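Local structure of putative uncharacterized protein (3PGB) at residues R617-V629 with L688-P700. The protein is a copper amine oxidase that probably oxidises primary amines, using a copper ion and a topaquinone cofactor made from one of its own tyrosines. Residues are numbered along the deposited sequence; the frame is centred on the assembly and turned at random.
Sequences RILPSAGTAHLTV and LVVWLNLGMHHVP. With CU (copper (II) ion), chain D; CA (calcium ion), chain F.
His697 and Thr628 converge on one carboxylate, that of Asp533, which is hydrogen-bonded to His697 ND1 through OD1 and to Thr628 OG1 through OD2. Their junction lies in the beta-sandwich enzyme domain of a copper amine oxidase, where the loop following strand 613–619 passes over strand 686–698. Thr628 OG1 sits 3.0 Å from His697 CE1, oblique to the ring, and the carbonyl O of His626 approaches His697 CE1 at 3.6 Å. On the other side of the dimer interface, Asn594 O of the second subunit is hydrogen-bonded to His697 NE2, so both ring nitrogens are held and the imidazole's rotation is fixed; Asn594 OD1 of that subunit also takes the backbone N-H of His626. Ala625 CB packs 3.5 Å from His697 NE2. Where the two backbones come closest, at Ala625 and Gly695, Gly695 CA points a C-H at Ala625 O, 3.5 Å away. The side chains of Thr624 and Leu694 cross, Thr624 CG2 lying 3.9 Å from Leu694 CD2. Farther along, Ile618 is buried: its CD1 meets Val690 CG1 tip to tip, while CG2, anti to the backbone N, lies across both methyls of Leu692. Strand 686–698 runs from a calcium site to the copper. Leu688 O binds calcium at 2.4 Å, with Asp541, Phe542, Asp543 and Asp687 completing the protein ligands; at its far end, His698 joins His532 and His534 on copper, its ND1 2.0 Å from the metal.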
loop_
_atom_site.group_PDB
_atom_site.type_symbol
_atom_site.label_atom_id
_atom_site.label_comp_id
_atom_site.label_asym_id
_atom_site.label_seq_id
_atom_site.Cartn_x
_atom_site.Cartn_y
_atom_site.Cartn_z
ATOM N N ARG A 617 1.918 -9.739 13.809
ATOM C CA ARG A 617 0.670 -9.383 13.133
ATOM C C ARG A 617 0.847 -9.607 11.646
ATOM O O ARG A 617 1.891 -9.277 11.098
ATOM C CB ARG A 617 0.248 -7.920 13.408
ATOM C CG ARG A 617 -0.655 -7.306 12.317
ATOM C CD ARG A 617 -1.830 -6.507 12.849
ATOM N NE ARG A 617 -1.520 -5.098 13.073
ATOM C CZ ARG A 617 -2.157 -4.061 12.518
ATOM N NH1 ARG A 617 -3.166 -4.232 11.665
ATOM N NH2 ARG A 617 -1.778 -2.825 12.830
ATOM N N ILE A 618 -0.171 -10.181 11.012
ATOM C CA ILE A 618 -0.232 -10.262 9.562
ATOM C C ILE A 618 -1.291 -9.265 9.104
ATOM O O ILE A 618 -2.431 -9.311 9.564
ATOM C CB ILE A 618 -0.600 -11.680 9.076
ATOM C CG1 ILE A 618 0.416 -12.701 9.596
ATOM C CG2 ILE A 618 -0.676 -11.708 7.554
ATOM C CD1 ILE A 618 0.099 -14.132 9.234
ATOM N N LEU A 619 -0.913 -8.354 8.218
ATOM C CA LEU A 619 -1.850 -7.360 7.709
ATOM C C LEU A 619 -1.650 -7.139 6.215
ATOM O O LEU A 619 -0.521 -7.165 5.735
ATOM C CB LEU A 619 -1.698 -6.033 8.463
ATOM C CG LEU A 619 -0.353 -5.299 8.416
ATOM C CD1 LEU A 619 -0.551 -3.844 8.778
ATOM C CD2 LEU A 619 0.676 -5.945 9.340
ATOM N N PRO A 620 -2.751 -6.925 5.477
ATOM C CA PRO A 620 -2.648 -6.592 4.061
ATOM C C PRO A 620 -2.212 -5.141 3.880
ATOM O O PRO A 620 -3.047 -4.243 3.821
ATOM C CB PRO A 620 -4.074 -6.806 3.549
ATOM C CG PRO A 620 -4.929 -6.507 4.718
ATOM C CD PRO A 620 -4.151 -6.940 5.937
ATOM N N SER A 621 -0.910 -4.920 3.793
ATOM C CA SER A 621 -0.369 -3.569 3.684
ATOM C C SER A 621 -0.721 -2.889 2.363
ATOM O O SER A 621 -1.004 -1.689 2.338
ATOM C CB SER A 621 1.151 -3.589 3.865
ATOM O OG SER A 621 1.468 -3.657 5.245
ATOM N N ALA A 622 -0.699 -3.660 1.280
ATOM C CA ALA A 622 -0.947 -3.137 -0.058
ATOM C C ALA A 622 -2.273 -3.608 -0.637
ATOM O O ALA A 622 -2.495 -3.489 -1.844
ATOM C CB ALA A 622 0.189 -3.543 -0.983
ATOM N N GLY A 623 -3.154 -4.143 0.206
ATOM C CA GLY A 623 -4.454 -4.637 -0.261
ATOM C C GLY A 623 -4.373 -6.006 -0.918
ATOM O O GLY A 623 -3.349 -6.368 -1.495
ATOM N N THR A 624 -5.457 -6.773 -0.815
ATOM C CA THR A 624 -5.508 -8.142 -1.330
ATOM C C THR A 624 -6.927 -8.492 -1.772
ATOM O O THR A 624 -7.855 -7.703 -1.590
ATOM C CB THR A 624 -5.061 -9.169 -0.258
ATOM O OG1 THR A 624 -5.973 -9.151 0.845
ATOM C CG2 THR A 624 -3.656 -8.862 0.258
ATOM N N ALA A 625 -7.087 -9.678 -2.354
ATOM C CA ALA A 625 -8.395 -10.141 -2.811
ATOM C C ALA A 625 -8.361 -11.619 -3.148
ATOM O O ALA A 625 -7.404 -12.097 -3.748
ATOM C CB ALA A 625 -8.848 -9.341 -4.028
ATOM N N HIS A 626 -9.410 -12.336 -2.759
ATOM C CA HIS A 626 -9.554 -13.748 -3.129
ATOM C C HIS A 626 -10.515 -13.899 -4.313
ATOM O O HIS A 626 -11.115 -12.912 -4.762
ATOM C CB HIS A 626 -10.012 -14.574 -1.930
ATOM C CG HIS A 626 -11.350 -14.182 -1.392
ATOM N ND1 HIS A 626 -11.499 -13.402 -0.269
ATOM C CD2 HIS A 626 -12.602 -14.488 -1.807
ATOM C CE1 HIS A 626 -12.784 -13.229 -0.022
ATOM N NE2 HIS A 626 -13.476 -13.880 -0.938
ATOM N N LEU A 627 -10.653 -15.129 -4.812
ATOM C CA LEU A 627 -11.439 -15.407 -6.019
ATOM C C LEU A 627 -12.900 -15.023 -5.827
ATOM O O LEU A 627 -13.525 -15.408 -4.844
ATOM C CB LEU A 627 -11.317 -16.885 -6.404
ATOM C CG LEU A 627 -12.098 -17.411 -7.617
ATOM C CD1 LEU A 627 -11.703 -16.709 -8.904
ATOM C CD2 LEU A 627 -11.890 -18.917 -7.749
ATOM N N THR A 628 -13.425 -14.245 -6.772
ATOM C CA THR A 628 -14.813 -13.780 -6.746
ATOM C C THR A 628 -15.763 -14.939 -6.984
ATOM O O THR A 628 -16.751 -15.103 -6.265
ATOM C CB THR A 628 -15.069 -12.731 -7.853
ATOM O OG1 THR A 628 -14.190 -11.613 -7.680
ATOM C CG2 THR A 628 -16.524 -12.247 -7.844
ATOM N N VAL A 629 -15.444 -15.741 -7.999
ATOM C CA VAL A 629 -16.317 -16.818 -8.461
ATOM C C VAL A 629 -16.536 -17.846 -7.355
ATOM O O VAL A 629 -15.583 -18.323 -6.748
ATOM C CB VAL A 629 -15.726 -17.531 -9.705
ATOM C CG1 VAL A 629 -16.723 -18.525 -10.282
ATOM C CG2 VAL A 629 -15.309 -16.515 -10.770
ATOM N N LEU A 688 1.394 -24.550 13.265
ATOM C CA LEU A 688 0.434 -24.112 12.252
ATOM C C LEU A 688 1.140 -23.525 11.036
ATOM O O LEU A 688 2.307 -23.125 11.108
ATOM C CB LEU A 688 -0.576 -23.114 12.845
ATOM C CG LEU A 688 -0.059 -21.957 13.701
ATOM C CD1 LEU A 688 0.646 -20.917 12.836
ATOM C CD2 LEU A 688 -1.202 -21.318 14.502
ATOM N N VAL A 689 0.427 -23.511 9.915
ATOM C CA VAL A 689 0.882 -22.862 8.697
ATOM C C VAL A 689 -0.187 -21.863 8.290
ATOM O O VAL A 689 -1.368 -22.209 8.213
ATOM C CB VAL A 689 1.072 -23.876 7.557
ATOM C CG1 VAL A 689 1.547 -23.176 6.291
ATOM C CG2 VAL A 689 2.041 -24.946 7.965
ATOM N N VAL A 690 0.219 -20.622 8.049
ATOM C CA VAL A 690 -0.693 -19.607 7.551
ATOM C C VAL A 690 -0.538 -19.531 6.036
ATOM O O VAL A 690 0.548 -19.280 5.532
ATOM C CB VAL A 690 -0.412 -18.248 8.190
ATOM C CG1 VAL A 690 -1.420 -17.209 7.703
ATOM C CG2 VAL A 690 -0.452 -18.372 9.704
ATOM N N TRP A 691 -1.636 -19.785 5.327
ATOM C CA TRP A 691 -1.682 -19.710 3.872
ATOM C C TRP A 691 -2.348 -18.388 3.474
ATOM O O TRP A 691 -3.511 -18.162 3.792
ATOM C CB TRP A 691 -2.478 -20.893 3.302
ATOM C CG TRP A 691 -2.024 -22.234 3.790
ATOM C CD1 TRP A 691 -2.441 -22.881 4.916
ATOM C CD2 TRP A 691 -1.070 -23.100 3.167
ATOM N NE1 TRP A 691 -1.804 -24.093 5.035
ATOM C CE2 TRP A 691 -0.957 -24.250 3.973
ATOM C CE3 TRP A 691 -0.300 -23.014 2.006
ATOM C CZ2 TRP A 691 -0.104 -25.307 3.655
ATOM C CZ3 TRP A 691 0.546 -24.067 1.690
ATOM C CH2 TRP A 691 0.635 -25.198 2.511
ATOM N N LEU A 692 -1.608 -17.525 2.781
ATOM C CA LEU A 692 -2.075 -16.170 2.463
ATOM C C LEU A 692 -2.265 -15.975 0.973
ATOM O O LEU A 692 -1.412 -16.384 0.181
ATOM C CB LEU A 692 -1.058 -15.132 2.937
ATOM C CG LEU A 692 -0.755 -15.101 4.425
ATOM C CD1 LEU A 692 0.423 -14.182 4.668
ATOM C CD2 LEU A 692 -1.988 -14.664 5.220
ATOM N N ASN A 693 -3.372 -15.337 0.596
ATOM C CA ASN A 693 -3.583 -14.923 -0.786
ATOM C C ASN A 693 -3.270 -13.445 -0.992
ATOM O O ASN A 693 -3.796 -12.582 -0.285
ATOM C CB ASN A 693 -5.020 -15.204 -1.235
ATOM C CG ASN A 693 -5.248 -16.659 -1.608
ATOM O OD1 ASN A 693 -4.355 -17.327 -2.132
ATOM N ND2 ASN A 693 -6.451 -17.152 -1.350
ATOM N N LEU A 694 -2.384 -13.163 -1.941
ATOM C CA LEU A 694 -2.310 -11.845 -2.535
ATOM C C LEU A 694 -3.168 -11.928 -3.787
ATOM O O LEU A 694 -3.312 -13.007 -4.365
ATOM C CB LEU A 694 -0.869 -11.470 -2.876
ATOM C CG LEU A 694 0.162 -11.494 -1.740
ATOM C CD1 LEU A 694 1.429 -10.780 -2.183
ATOM C CD2 LEU A 694 -0.361 -10.880 -0.470
ATOM N N GLY A 695 -3.762 -10.815 -4.202
ATOM C CA GLY A 695 -4.623 -10.836 -5.376
ATOM C C GLY A 695 -5.260 -9.514 -5.750
ATOM O O GLY A 695 -5.208 -8.555 -4.985
ATOM N N MET A 696 -5.868 -9.486 -6.936
ATOM C CA MET A 696 -6.448 -8.274 -7.520
ATOM C C MET A 696 -7.670 -8.622 -8.353
ATOM O O MET A 696 -7.697 -9.671 -8.994
ATOM C CB MET A 696 -5.457 -7.629 -8.480
ATOM C CG MET A 696 -4.209 -7.064 -7.862
ATOM S SD MET A 696 -2.766 -7.422 -8.890
ATOM C CE MET A 696 -2.118 -8.884 -8.068
ATOM N N HIS A 697 -8.661 -7.731 -8.364
ATOM C CA HIS A 697 -9.739 -7.799 -9.336
ATOM C C HIS A 697 -9.339 -6.866 -10.465
ATOM O O HIS A 697 -9.203 -5.658 -10.256
ATOM C CB HIS A 697 -11.073 -7.350 -8.737
ATOM C CG HIS A 697 -11.480 -8.114 -7.518
ATOM N ND1 HIS A 697 -11.889 -9.430 -7.562
ATOM C CD2 HIS A 697 -11.554 -7.741 -6.219
ATOM C CE1 HIS A 697 -12.188 -9.836 -6.341
ATOM N NE2 HIS A 697 -11.998 -8.829 -5.509
ATOM N N HIS A 698 -9.144 -7.423 -11.656
ATOM C CA HIS A 698 -8.605 -6.663 -12.772
ATOM C C HIS A 698 -9.591 -6.634 -13.931
ATOM O O HIS A 698 -9.799 -7.645 -14.609
ATOM C CB HIS A 698 -7.263 -7.257 -13.204
ATOM C CG HIS A 698 -6.473 -6.376 -14.125
ATOM N ND1 HIS A 698 -5.362 -6.825 -14.805
ATOM C CD2 HIS A 698 -6.639 -5.083 -14.487
ATOM C CE1 HIS A 698 -4.872 -5.843 -15.540
ATOM N NE2 HIS A 698 -5.628 -4.775 -15.365
ATOM N N VAL A 699 -10.211 -5.470 -14.124
ATOM C CA VAL A 699 -11.048 -5.198 -15.280
ATOM C C VAL A 699 -10.295 -4.195 -16.153
ATOM O O VAL A 699 -10.466 -2.990 -15.996
ATOM C CB VAL A 699 -12.419 -4.621 -14.863
ATOM C CG1 VAL A 699 -13.323 -4.464 -16.085
ATOM C CG2 VAL A 699 -13.076 -5.516 -13.822
ATOM N N PRO A 700 -9.444 -4.691 -17.072
ATOM C CA PRO A 700 -8.569 -3.797 -17.816
ATOM C C PRO A 700 -9.297 -2.708 -18.592
ATOM O O PRO A 700 -10.294 -2.993 -19.273
ATOM C CB PRO A 700 -7.850 -4.740 -18.782
ATOM C CG PRO A 700 -7.896 -6.036 -18.126
ATOM C CD PRO A 700 -9.245 -6.085 -17.505
HETATM CU CU CU D . -4.513 -8.638 -14.633
HETATM CA CA CA F . 4.507 -23.248 12.078
HETATM O O HOH W 1 3.457 -22.459 14.231
HETATM O O HOH W 2 -2.919 -8.831 -16.524
#